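Local coordinates for flavin-nucleotide-binding protein (Azotobacter vinelandii, PDB 6RK0) that binds FAD and heme b as a flavocytochrome and probably serves as a low-potential terminal oxidase associated with the iron-only nitrogenase, at residues E33-I38 / V114-R119; T60-W63 / R68-W71. All coordinates share one frame; numbering follows the deposited sequence. Where two conformers were deposited one is given.

Interaction 1. Residues E33-I38 / V114-R119; sequences ETVKAI and VMLLGR. With FAD (flavin-adenine dinucleotide), chain G.
V35 and I38, one turn apart on helix 32-40, lie against V114 and L116 of strand 108-118, a helix-on-sheet contact in the FMN-binding split-barrel fold of the pyridoxamine 5'-phosphate oxidase family. The helix runs nearly at right angles to the strand: the axes of the two segments cross at -104° and come within 9.5 Å of each other.

No hydrogen bond links the two segments, and the contact is made wholly of buried aliphatic branches. I38 and V114 pass alongside one another, pointing opposite ways, methyl beside methyl, with I38 CG2 3.9 Å from V114 CG1. In V114 a chi1 of 59° puts CG1 in the fork between backbone N and carbonyl carbon, facing I38, while CG2 is the branch that V35 reaches. V35 CG1 bridges two strand residues, 4.2 Å from V114 CG2 and 4.4 Å from L116 CD2. C171 on the neighbouring strand 169-174 also packs on V35 and V114, and A169 on V35 and L116.

Backbone pairing holds the strand in the sheet, V114 and L116 bonding to V92 and L90 of strand 88-100, and M115 to S170.

Alternation along the strand turns M115 away from the helix and to the cofactor, whose pocket also draws on the second subunit: P59 O and R78 NE of that chain hydrogen-bond to the same FAD. With CG anti to the carbonyl carbon (chi1 -65°) and the chain extended beyond it, the thioether of M115 lies flat over one face of the adenine, a Met-aromatic contact. Its SD sits 3.8 Å from C4A of FAD and 3.7 Å from the ribose carbon C2B, and the terminal methyl CE makes the closest approach, 3.5 Å from C5A of the adenine.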
ATOM      1  N   GLU A  33      18.395 -11.622   1.716  1.00 15.50           N
ATOM      2  CA  GLU A  33      18.684 -10.479   2.577  1.00 16.41           C
ATOM      3  C   GLU A  33      17.810  -9.281   2.218  1.00 14.29           C
ATOM      4  O   GLU A  33      17.275  -8.606   3.105  1.00 14.22           O
ATOM      5  CB  GLU A  33      20.164 -10.113   2.462  1.00 21.18           C
ATOM      6  CG  GLU A  33      20.547  -8.976   3.360  1.00 27.52           C
ATOM      7  CD  GLU A  33      22.031  -8.660   3.304  1.00 37.30           C
ATOM      8  OE1 GLU A  33      22.832  -9.504   2.814  1.00 39.98           O
ATOM      9  OE2 GLU A  33      22.395  -7.557   3.759  1.00 55.73           O
ATOM     10  N   THR A  34      17.653  -9.004   0.926  1.00 13.18           N
ATOM     11  CA  THR A  34      16.795  -7.904   0.495  1.00 12.42           C
ATOM     12  C   THR A  34      15.323  -8.203   0.781  1.00 11.09           C
ATOM     13  O   THR A  34      14.588  -7.334   1.266  1.00 11.20           O
ATOM     14  CB  THR A  34      17.024  -7.585  -0.980  1.00 13.41           C
ATOM     15  OG1 THR A  34      18.393  -7.201  -1.172  1.00 15.13           O
ATOM     16  CG2 THR A  34      16.095  -6.432  -1.427  1.00 13.19           C
ATOM     17  N   VAL A  35      14.880  -9.422   0.499  1.00 10.80           N
ATOM     18  CA  VAL A  35      13.496  -9.804   0.792  1.00 10.62           C
ATOM     19  C   VAL A  35      13.181  -9.513   2.245  1.00 10.62           C
ATOM     20  O   VAL A  35      12.195  -8.860   2.580  1.00 10.67           O
ATOM     21  CB  VAL A  35      13.266 -11.289   0.443  1.00 10.99           C
ATOM     22  CG1 VAL A  35      11.928 -11.795   0.926  1.00 12.06           C
ATOM     23  CG2 VAL A  35      13.462 -11.537  -1.056  1.00 11.46           C
ATOM     24  N   LYS A  36      14.025 -10.041   3.147  1.00 10.69           N
ATOM     25  CA  LYS A  36      13.805  -9.861   4.584  1.00 10.91           C
ATOM     26  C   LYS A  36      13.881  -8.399   4.992  1.00 11.10           C
ATOM     27  O   LYS A  36      13.109  -7.946   5.844  1.00 11.71           O
ATOM     28  CB  LYS A  36      14.810 -10.697   5.388  1.00 11.30           C
ATOM     29  CG  LYS A  36      14.559 -12.168   5.265  1.00 11.90           C
ATOM     30  CD  LYS A  36      15.616 -12.980   6.031  1.00 13.48           C
ATOM     31  CE  LYS A  36      15.342 -14.467   5.945  1.00 15.76           C
ATOM     32  NZ  LYS A  36      16.323 -15.192   6.805  1.00 18.87           N
ATOM     33  N   ALA A  37      14.811  -7.636   4.409  1.00 11.35           N
ATOM     34  CA  ALA A  37      14.949  -6.240   4.805  1.00 11.94           C
ATOM     35  C   ALA A  37      13.718  -5.427   4.437  1.00 11.75           C
ATOM     36  O   ALA A  37      13.320  -4.520   5.184  1.00 13.14           O
ATOM     37  CB  ALA A  37      16.189  -5.617   4.187  1.00 13.44           C
ATOM     38  N   ILE A  38      13.083  -5.723   3.298  1.00 10.95           N
ATOM     39  CA  ILE A  38      11.863  -5.007   2.941  1.00 10.95           C
ATOM     40  C   ILE A  38      10.716  -5.449   3.840  1.00 10.37           C
ATOM     41  O   ILE A  38       9.981  -4.623   4.393  1.00 10.93           O
ATOM     42  CB  ILE A  38      11.545  -5.192   1.447  1.00 11.44           C
ATOM     43  CG1 ILE A  38      12.674  -4.633   0.564  1.00 12.04           C
ATOM     44  CG2 ILE A  38      10.227  -4.530   1.103  1.00 12.00           C
ATOM     45  CD1 ILE A  38      12.576  -4.947  -0.920  1.00 12.58           C
ATOM     46  N   VAL A 114       8.280  -5.956  -2.629  0.60  8.33           N
ATOM     47  CA  VAL A 114       8.457  -7.400  -2.714  0.60  8.54           C
ATOM     48  C   VAL A 114       7.108  -8.044  -2.971  0.60  8.23           C
ATOM     49  O   VAL A 114       6.086  -7.617  -2.413  0.60  8.74           O
ATOM     50  CB  VAL A 114       9.174  -7.986  -1.476  0.60 10.13           C
ATOM     51  CG1 VAL A 114       8.399  -7.695  -0.195  0.60  9.36           C
ATOM     52  CG2 VAL A 114       9.460  -9.501  -1.651  0.60 11.86           C
ATOM     53  N   MET A 115       7.114  -9.063  -3.830  1.00  8.66           N
ATOM     54  CA  MET A 115       5.954  -9.915  -4.073  1.00  8.88           C
ATOM     55  C   MET A 115       6.350 -11.315  -3.640  1.00  8.99           C
ATOM     56  O   MET A 115       7.376 -11.851  -4.083  1.00  9.95           O
ATOM     57  CB  MET A 115       5.524  -9.915  -5.537  1.00  9.39           C
ATOM     58  CG  MET A 115       5.019  -8.564  -6.002  1.00 10.11           C
ATOM     59  SD  MET A 115       4.549  -8.645  -7.733  1.00 11.10           S
ATOM     60  CE  MET A 115       4.114  -6.929  -8.049  1.00 11.48           C
ATOM     61  N   LEU A 116       5.517 -11.910  -2.802  1.00  9.15           N
ATOM     62  CA  LEU A 116       5.615 -13.301  -2.364  1.00  9.25           C
ATOM     63  C   LEU A 116       4.488 -14.086  -2.984  1.00  9.06           C
ATOM     64  O   LEU A 116       3.312 -13.696  -2.879  1.00  9.63           O
ATOM     65  CB  LEU A 116       5.470 -13.409  -0.841  1.00  9.67           C
ATOM     66  CG  LEU A 116       6.385 -12.570   0.015  1.00 10.21           C
ATOM     67  CD1 LEU A 116       6.131 -12.829   1.474  1.00 11.08           C
ATOM     68  CD2 LEU A 116       7.856 -12.758  -0.337  1.00 11.18           C
ATOM     69  N   LEU A 117       4.822 -15.193  -3.645  1.00  9.67           N
ATOM     70  CA  LEU A 117       3.824 -15.999  -4.330  1.00 10.25           C
ATOM     71  C   LEU A 117       3.730 -17.382  -3.700  1.00 10.51           C
ATOM     72  O   LEU A 117       4.727 -17.927  -3.207  1.00 11.58           O
ATOM     73  CB  LEU A 117       4.207 -16.199  -5.799  1.00 11.75           C
ATOM     74  CG  LEU A 117       4.323 -14.923  -6.619  1.00 12.85           C
ATOM     75  CD1 LEU A 117       4.418 -15.252  -8.061  1.00 15.44           C
ATOM     76  CD2 LEU A 117       3.244 -13.842  -6.320  1.00 15.35           C
ATOM     77  N   GLY A 118       2.546 -17.961  -3.786  1.00 10.72           N
ATOM     78  CA  GLY A 118       2.411 -19.378  -3.491  1.00 11.28           C
ATOM     79  C   GLY A 118       1.177 -19.697  -2.692  1.00 10.67           C
ATOM     80  O   GLY A 118       0.206 -18.947  -2.641  1.00 11.03           O
ATOM     81  N   ARG A 119       1.214 -20.873  -2.074  1.00 10.79           N
ATOM     82  CA  ARG A 119       0.056 -21.413  -1.382  1.00 11.06           C
ATOM     83  C   ARG A 119       0.227 -21.146   0.110  1.00 10.71           C
ATOM     84  O   ARG A 119       1.114 -21.718   0.760  1.00 11.56           O
ATOM     85  CB  ARG A 119      -0.080 -22.907  -1.665  1.00 11.92           C
ATOM     86  CG  ARG A 119      -1.365 -23.532  -1.165  1.00 13.19           C
ATOM     87  CD  ARG A 119      -2.597 -23.008  -1.860  1.00 13.84           C
ATOM     88  NE  ARG A 119      -2.547 -23.138  -3.309  1.00 13.69           N
ATOM     89  CZ  ARG A 119      -3.215 -24.055  -4.006  1.00 15.35           C
ATOM     90  NH1 ARG A 119      -3.981 -24.962  -3.392  1.00 17.76           N
ATOM     91  NH2 ARG A 119      -3.114 -24.038  -5.341  1.00 17.28           N
TER
HETATM   92  PA  FAD G 404       6.784  -7.908 -15.176  1.00  9.97           P
HETATM   93  O1A FAD G 404       8.244  -7.646 -15.199  1.00 10.46           O
HETATM   94  O2A FAD G 404       6.138  -8.385 -16.437  1.00 11.00           O
HETATM   95  O5B FAD G 404       6.438  -8.894 -13.979  1.00 10.02           O
HETATM   96  C5B FAD G 404       7.078 -10.188 -13.923  1.00  9.98           C
HETATM   97  C4B FAD G 404       7.358 -10.539 -12.486  1.00  9.83           C
HETATM   98  O4B FAD G 404       8.214  -9.530 -11.910  1.00  9.45           O
HETATM   99  C3B FAD G 404       6.152 -10.550 -11.560  1.00  9.66           C
HETATM  100  O3B FAD G 404       5.374 -11.722 -11.701  1.00  9.94           O
HETATM  101  C2B FAD G 404       6.803 -10.354 -10.194  1.00  9.59           C
HETATM  102  O2B FAD G 404       7.268 -11.594  -9.722  1.00 10.01           O
HETATM  103  C1B FAD G 404       7.961  -9.411 -10.522  1.00  9.21           C
HETATM  104  N9A FAD G 404       7.647  -8.009 -10.245  1.00  8.89           N
HETATM  105  C8A FAD G 404       7.038  -7.100 -11.063  1.00  9.09           C
HETATM  106  N7A FAD G 404       6.837  -5.942 -10.489  1.00  9.25           N
HETATM  107  C5A FAD G 404       7.330  -6.101  -9.208  1.00  8.64           C
HETATM  108  C6A FAD G 404       7.405  -5.225  -8.099  1.00  8.79           C
HETATM  109  N6A FAD G 404       6.928  -3.966  -8.092  1.00  9.69           N
HETATM  110  N1A FAD G 404       7.947  -5.712  -6.958  1.00  9.16           N
HETATM  111  C2A FAD G 404       8.398  -6.969  -6.944  1.00  9.02           C
HETATM  112  N3A FAD G 404       8.380  -7.887  -7.912  1.00  8.89           N
HETATM  113  C4A FAD G 404       7.837  -7.370  -9.042  1.00  8.45           C
HETATM  114  N1  FAD G 404       4.731   0.867 -12.564  1.00  9.36           N
HETATM  115  C2  FAD G 404       4.118   1.582 -13.555  1.00 10.69           C
HETATM  116  O2  FAD G 404       4.037   1.151 -14.713  1.00 12.32           O
HETATM  117  N3  FAD G 404       3.539   2.799 -13.269  1.00 10.02           N
HETATM  118  C4  FAD G 404       3.520   3.389 -12.043  1.00  9.63           C
HETATM  119  O4  FAD G 404       2.928   4.449 -11.844  1.00 10.29           O
HETATM  120  C4X FAD G 404       4.223   2.647 -11.019  1.00  9.02           C
HETATM  121  N5  FAD G 404       4.289   3.171  -9.780  1.00  9.53           N
HETATM  122  C5X FAD G 404       4.894   2.405  -8.782  1.00  9.21           C
HETATM  123  C6  FAD G 404       4.914   2.900  -7.465  1.00  8.86           C
HETATM  124  C7  FAD G 404       5.478   2.159  -6.428  1.00  8.91           C
HETATM  125  C7M FAD G 404       5.507   2.721  -5.023  1.00  9.72           C
HETATM  126  C8  FAD G 404       6.024   0.888  -6.713  1.00  8.77           C
HETATM  127  C8M FAD G 404       6.563   0.020  -5.627  1.00  9.39           C
HETATM  128  C9  FAD G 404       6.035   0.420  -8.025  1.00  8.77           C
HETATM  129  C9A FAD G 404       5.460   1.144  -9.052  1.00  8.65           C
HETATM  130  N10 FAD G 404       5.460   0.691 -10.392  1.00  8.74           N
HETATM  131  C10 FAD G 404       4.775   1.387 -11.371  1.00  9.13           C
HETATM  132  C1' FAD G 404       6.061  -0.596 -10.779  1.00  8.72           C
HETATM  133  C2' FAD G 404       5.033  -1.712 -10.840  1.00  8.87           C
HETATM  134  O2' FAD G 404       4.792  -2.205  -9.534  1.00  8.57           O
HETATM  135  C3' FAD G 404       5.532  -2.850 -11.727  1.00  9.02           C
HETATM  136  O3' FAD G 404       6.777  -3.323 -11.232  1.00  9.06           O
HETATM  137  C4' FAD G 404       5.690  -2.446 -13.187  1.00 10.07           C
HETATM  138  O4' FAD G 404       4.494  -1.811 -13.639  1.00 10.98           O
HETATM  139  C5' FAD G 404       5.941  -3.650 -14.058  1.00 10.52           C
HETATM  140  O5' FAD G 404       4.897  -4.625 -13.850  1.00 10.24           O
HETATM  141  P   FAD G 404       4.699  -5.844 -14.831  1.00 10.64           P
HETATM  142  O1P FAD G 404       4.577  -5.393 -16.262  1.00 11.89           O
HETATM  143  O2P FAD G 404       3.582  -6.701 -14.253  1.00 11.75           O
HETATM  144  O3P FAD G 404       6.090  -6.599 -14.615  1.00 10.27           O

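Interaction 2. Residues T60-W63 / R68-W71; sequences TFFW and RVYW. With FAD (flavin-adenine dinucleotide), chain F.
V69 meets F62 at an oblique angle, CG1 lying 3.9 Å from CD2 of the phenylalanine, and its CA makes a CA-H...O contact with W63 O; the two segments belong to an antiparallel beta hairpin of strands 54-65 and 68-74. Just before it, the guanidinium of R68 leads off to strand 159-165, where NE bonds to S163 OG.

Y70 forms the hydrogen-bonded pair with W63. Y70 N donates to W63 O at 2.8 Å, and W63 N returns a bond of 3.0 Å to Y70 O. Because chi1 of W63 is 67°, its indole folds back across the neighbouring strand, and Y70 CB stands over the centre of the six-membered ring in a CH-pi contact, 3.4 Å from the centroid. The phenol of Y70, tilted 22° from the indole, is displaced beside it, its centroid 5.2 Å from that of the five-membered ring of W63. F136 stacks on W63, and E65 OE2 accepts from its NE1.

W71 places its CB 3.3 Å from F61 O and close to T60 CG2, while its indole meets F80.

At the start of segment 60-63, T60 OG1 lies 3.1 Å from C4 of the flavin. The next residue, F61, donates from its N to the carbonyl O4 of FAD at 3.2 Å, and its side chain also touches the heme. A main-chain N-H directed at O4 would probably polarise the C4=O4 carbonyl and favour electron density there, so the hairpin offers the flavin a fixed polar partner.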
ATOM      1  N   THR A  60      -3.621  -5.478   4.731  1.00  8.43           N
ATOM      2  CA  THR A  60      -3.587  -6.164   6.014  1.00  8.92           C
ATOM      3  C   THR A  60      -2.216  -5.984   6.653  1.00  8.58           C
ATOM      4  O   THR A  60      -1.214  -5.788   5.967  1.00  9.65           O
ATOM      5  CB  THR A  60      -3.946  -7.641   5.818  1.00 10.95           C
ATOM      6  OG1 THR A  60      -4.179  -8.220   7.092  1.00 14.89           O
ATOM      7  CG2 THR A  60      -2.846  -8.407   5.036  1.00 13.00           C
ATOM      8  N   PHE A  61      -2.167  -6.088   7.975  0.61  8.45           N
ATOM      9  CA  PHE A  61      -0.881  -6.176   8.661  0.61  8.55           C
ATOM     10  C   PHE A  61      -0.260  -7.556   8.452  0.61  8.48           C
ATOM     11  O   PHE A  61      -0.974  -8.538   8.216  0.61  9.39           O
ATOM     12  CB  PHE A  61      -1.038  -5.866  10.154  0.61  9.33           C
ATOM     13  CG  PHE A  61      -0.843  -4.389  10.483  0.61 10.36           C
ATOM     14  CD1 PHE A  61      -1.154  -3.366   9.535  0.61 13.94           C
ATOM     15  CD2 PHE A  61      -0.180  -4.019  11.620  0.61  9.29           C
ATOM     16  CE1 PHE A  61      -0.961  -2.000   9.838  0.61 16.35           C
ATOM     17  CE2 PHE A  61      -0.004  -2.679  11.945  0.61 10.01           C
ATOM     18  CZ  PHE A  61      -0.377  -1.668  11.059  0.61 14.23           C
ATOM     19  N   PHE A  62       1.073  -7.632   8.568  1.00  8.52           N
ATOM     20  CA  PHE A  62       1.756  -8.922   8.542  1.00  8.64           C
ATOM     21  C   PHE A  62       2.992  -8.851   9.395  1.00  8.67           C
ATOM     22  O   PHE A  62       3.488  -7.767   9.718  1.00  9.15           O
ATOM     23  CB  PHE A  62       2.145  -9.339   7.099  1.00  9.02           C
ATOM     24  CG  PHE A  62       3.329  -8.571   6.576  1.00  9.07           C
ATOM     25  CD1 PHE A  62       3.203  -7.255   6.144  1.00  9.35           C
ATOM     26  CD2 PHE A  62       4.599  -9.107   6.656  1.00  9.91           C
ATOM     27  CE1 PHE A  62       4.297  -6.521   5.779  1.00  9.59           C
ATOM     28  CE2 PHE A  62       5.716  -8.376   6.291  1.00 10.08           C
ATOM     29  CZ  PHE A  62       5.568  -7.084   5.845  1.00  9.89           C
ATOM     30  N   TRP A  63       3.494 -10.038   9.754  1.00  8.81           N
ATOM     31  CA  TRP A  63       4.756 -10.120  10.473  1.00  9.17           C
ATOM     32  C   TRP A  63       5.566 -11.292   9.928  1.00  9.09           C
ATOM     33  O   TRP A  63       5.005 -12.246   9.395  1.00 10.42           O
ATOM     34  CB  TRP A  63       4.567 -10.195  11.993  1.00 10.10           C
ATOM     35  CG  TRP A  63       3.936 -11.424  12.529  1.00 10.18           C
ATOM     36  CD1 TRP A  63       4.590 -12.443  13.195  1.00 11.45           C
ATOM     37  CD2 TRP A  63       2.529 -11.786  12.541  1.00 10.40           C
ATOM     38  NE1 TRP A  63       3.679 -13.388  13.585  1.00 12.21           N
ATOM     39  CE2 TRP A  63       2.416 -13.012  13.227  1.00 11.58           C
ATOM     40  CE3 TRP A  63       1.356 -11.173  12.077  1.00 10.60           C
ATOM     41  CZ2 TRP A  63       1.161 -13.633  13.445  1.00 12.32           C
ATOM     42  CZ3 TRP A  63       0.110 -11.774  12.320  1.00 12.03           C
ATOM     43  CH2 TRP A  63       0.039 -13.005  12.972  1.00 13.21           C
ATOM     44  N   ARG A  68       8.875 -17.393   6.870  1.00 10.85           N
ATOM     45  CA  ARG A  68       7.463 -17.247   6.552  1.00 10.62           C
ATOM     46  C   ARG A  68       6.952 -15.902   7.056  1.00 10.04           C
ATOM     47  O   ARG A  68       7.445 -15.358   8.058  1.00 10.56           O
ATOM     48  CB  ARG A  68       6.582 -18.343   7.167  1.00 11.35           C
ATOM     49  CG  ARG A  68       7.069 -19.767   6.790  1.00 12.09           C
ATOM     50  CD  ARG A  68       6.166 -20.854   7.305  1.00 13.03           C
ATOM     51  NE  ARG A  68       4.880 -20.875   6.635  1.00 13.41           N
ATOM     52  CZ  ARG A  68       4.672 -21.397   5.424  1.00 14.02           C
ATOM     53  NH1 ARG A  68       5.661 -21.970   4.703  1.00 14.49           N
ATOM     54  NH2 ARG A  68       3.460 -21.353   4.907  1.00 14.50           N
ATOM     55  N   VAL A  69       5.930 -15.382   6.371  1.00  9.30           N
ATOM     56  CA  VAL A  69       5.161 -14.253   6.859  1.00  9.37           C
ATOM     57  C   VAL A  69       3.783 -14.725   7.256  1.00  9.41           C
ATOM     58  O   VAL A  69       3.276 -15.739   6.746  1.00 11.15           O
ATOM     59  CB  VAL A  69       5.056 -13.087   5.855  1.00  9.81           C
ATOM     60  CG1 VAL A  69       6.405 -12.444   5.647  1.00 10.11           C
ATOM     61  CG2 VAL A  69       4.372 -13.519   4.586  1.00 10.60           C
ATOM     62  N   TYR A  70       3.177 -13.973   8.168  1.00  9.07           N
ATOM     63  CA  TYR A  70       1.929 -14.321   8.814  1.00  9.04           C
ATOM     64  C   TYR A  70       0.988 -13.124   8.773  1.00  8.92           C
ATOM     65  O   TYR A  70       1.434 -11.975   8.829  1.00  8.80           O
ATOM     66  CB  TYR A  70       2.166 -14.651  10.321  1.00  9.41           C
ATOM     67  CG  TYR A  70       3.032 -15.884  10.517  1.00 10.22           C
ATOM     68  CD1 TYR A  70       4.417 -15.825  10.352  1.00 10.97           C
ATOM     69  CD2 TYR A  70       2.453 -17.120  10.832  1.00 11.19           C
ATOM     70  CE1 TYR A  70       5.213 -16.982  10.500  1.00 11.76           C
ATOM     71  CE2 TYR A  70       3.251 -18.262  10.982  1.00 12.13           C
ATOM     72  CZ  TYR A  70       4.615 -18.180  10.798  1.00 12.22           C
ATOM     73  OH  TYR A  70       5.352 -19.323  10.966  1.00 14.16           O
ATOM     74  N   TRP A  71      -0.318 -13.403   8.739  1.00  8.90           N
ATOM     75  CA  TRP A  71      -1.331 -12.363   8.878  1.00  8.96           C
ATOM     76  C   TRP A  71      -2.543 -12.990   9.567  1.00  8.97           C
ATOM     77  O   TRP A  71      -2.651 -14.222   9.679  1.00  9.50           O
ATOM     78  CB  TRP A  71      -1.665 -11.679   7.542  1.00  9.07           C
ATOM     79  CG  TRP A  71      -2.242 -12.565   6.476  1.00  9.94           C
ATOM     80  CD1 TRP A  71      -3.546 -12.643   6.078  1.00 11.34           C
ATOM     81  CD2 TRP A  71      -1.515 -13.446   5.590  1.00 10.24           C
ATOM     82  NE1 TRP A  71      -3.661 -13.517   5.017  1.00 12.38           N
ATOM     83  CE2 TRP A  71      -2.432 -14.011   4.694  1.00 11.84           C
ATOM     84  CE3 TRP A  71      -0.164 -13.790   5.461  1.00 10.65           C
ATOM     85  CZ2 TRP A  71      -2.047 -14.923   3.685  1.00 12.40           C
ATOM     86  CZ3 TRP A  71       0.217 -14.718   4.487  1.00 11.43           C
ATOM     87  CH2 TRP A  71      -0.723 -15.245   3.621  1.00 12.52           C
TER
HETATM   88  PA  FAD F 403     -15.972  -8.432   3.548  1.00 10.66           P
HETATM   89  O1A FAD F 403     -16.734  -7.497   4.401  1.00 11.02           O
HETATM   90  O2A FAD F 403     -16.404  -9.842   3.477  1.00 11.83           O
HETATM   91  O5B FAD F 403     -15.842  -7.848   2.075  1.00 10.64           O
HETATM   92  C5B FAD F 403     -17.037  -7.485   1.349  1.00 10.81           C
HETATM   93  C4B FAD F 403     -16.779  -6.240   0.563  1.00 10.39           C
HETATM   94  O4B FAD F 403     -16.443  -5.153   1.453  1.00 10.00           O
HETATM   95  C3B FAD F 403     -15.587  -6.306  -0.388  1.00 10.34           C
HETATM   96  O3B FAD F 403     -15.883  -7.007  -1.592  1.00 11.20           O
HETATM   97  C2B FAD F 403     -15.262  -4.822  -0.577  1.00  9.65           C
HETATM   98  O2B FAD F 403     -16.123  -4.256  -1.550  1.00 10.65           O
HETATM   99  C1B FAD F 403     -15.578  -4.236   0.807  1.00  9.46           C
HETATM  100  N9A FAD F 403     -14.378  -4.078   1.635  1.00  9.02           N
HETATM  101  C8A FAD F 403     -13.787  -5.015   2.431  1.00  9.18           C
HETATM  102  N7A FAD F 403     -12.683  -4.595   3.000  1.00  9.17           N
HETATM  103  C5A FAD F 403     -12.538  -3.291   2.541  1.00  8.82           C
HETATM  104  C6A FAD F 403     -11.556  -2.307   2.771  1.00  8.89           C
HETATM  105  N6A FAD F 403     -10.468  -2.484   3.536  1.00  9.63           N
HETATM  106  N1A FAD F 403     -11.701  -1.124   2.125  1.00  9.18           N
HETATM  107  C2A FAD F 403     -12.765  -0.938   1.333  1.00  9.34           C
HETATM  108  N3A FAD F 403     -13.751  -1.800   1.046  1.00  8.99           N
HETATM  109  C4A FAD F 403     -13.570  -2.960   1.686  1.00  8.75           C
HETATM  110  N1  FAD F 403      -8.010  -6.921   8.352  1.00  9.34           N
HETATM  111  C2  FAD F 403      -7.598  -7.994   9.094  1.00 10.39           C
HETATM  112  O2  FAD F 403      -8.316  -8.983   9.246  1.00 12.27           O
HETATM  113  N3  FAD F 403      -6.362  -7.994   9.673  1.00 10.06           N
HETATM  114  C4  FAD F 403      -5.444  -6.967   9.571  1.00  9.42           C
HETATM  115  O4  FAD F 403      -4.315  -7.074  10.062  1.00 10.02           O
HETATM  116  C4X FAD F 403      -5.914  -5.806   8.841  1.00  9.06           C
HETATM  117  N5  FAD F 403      -5.103  -4.748   8.750  1.00  9.31           N
HETATM  118  C5X FAD F 403      -5.523  -3.687   7.944  1.00  8.81           C
HETATM  119  C6  FAD F 403      -4.672  -2.588   7.770  1.00  9.25           C
HETATM  120  C7  FAD F 403      -5.043  -1.511   6.963  1.00  9.05           C
HETATM  121  C7M FAD F 403      -4.115  -0.334   6.816  1.00 10.02           C
HETATM  122  C8  FAD F 403      -6.301  -1.522   6.340  1.00  8.90           C
HETATM  123  C8M FAD F 403      -6.738  -0.410   5.432  1.00  9.65           C
HETATM  124  C9  FAD F 403      -7.166  -2.601   6.539  1.00  8.82           C
HETATM  125  C9A FAD F 403      -6.797  -3.679   7.343  1.00  8.65           C
HETATM  126  N10 FAD F 403      -7.651  -4.781   7.574  1.00  8.76           N
HETATM  127  C10 FAD F 403      -7.208  -5.880   8.254  1.00  8.98           C
HETATM  128  C1' FAD F 403      -9.003  -4.855   6.998  1.00  9.04           C
HETATM  129  C2' FAD F 403      -9.036  -5.621   5.681  1.00  8.72           C
HETATM  130  O2' FAD F 403      -8.584  -4.784   4.626  1.00  8.53           O
HETATM  131  C3' FAD F 403     -10.451  -6.098   5.363  1.00  8.96           C
HETATM  132  O3' FAD F 403     -11.321  -4.971   5.316  1.00  8.83           O
HETATM  133  C4' FAD F 403     -11.000  -7.113   6.359  1.00 10.22           C
HETATM  134  O4' FAD F 403     -10.033  -8.146   6.578  1.00 11.00           O
HETATM  135  C5' FAD F 403     -12.309  -7.703   5.901  1.00 10.67           C
HETATM  136  O5' FAD F 403     -12.107  -8.316   4.599  1.00 10.32           O
HETATM  137  P   FAD F 403     -13.180  -9.294   4.011  1.00 10.72           P
HETATM  138  O1P FAD F 403     -13.436 -10.450   4.945  1.00 11.72           O
HETATM  139  O2P FAD F 403     -12.760  -9.605   2.599  1.00 11.74           O
HETATM  140  O3P FAD F 403     -14.458  -8.339   3.984  1.00 10.48           O

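How the interactions relate
Interaction 2 is nested within the chain loop closed by interaction 1, and their centres lie 11 Å apart on the same antiparallel sheet. They meet directly where L116 CD1 of interaction 1 packs on V69 CG2 of interaction 2, 3.6 Å away, joining the helix-facing side of strand 108-118 to the hairpin. Each contact reaches a different FAD: M115 attends the adenine end of one, T60 and F61 the isoalloxazine of the other. Both FAD sites are built from the two subunits, so one chain supplies complementary walls to two flavin pockets. A bound heme lies about 4 Å from the side chain of F61, and one lies about 13 Å from the side chain of I38.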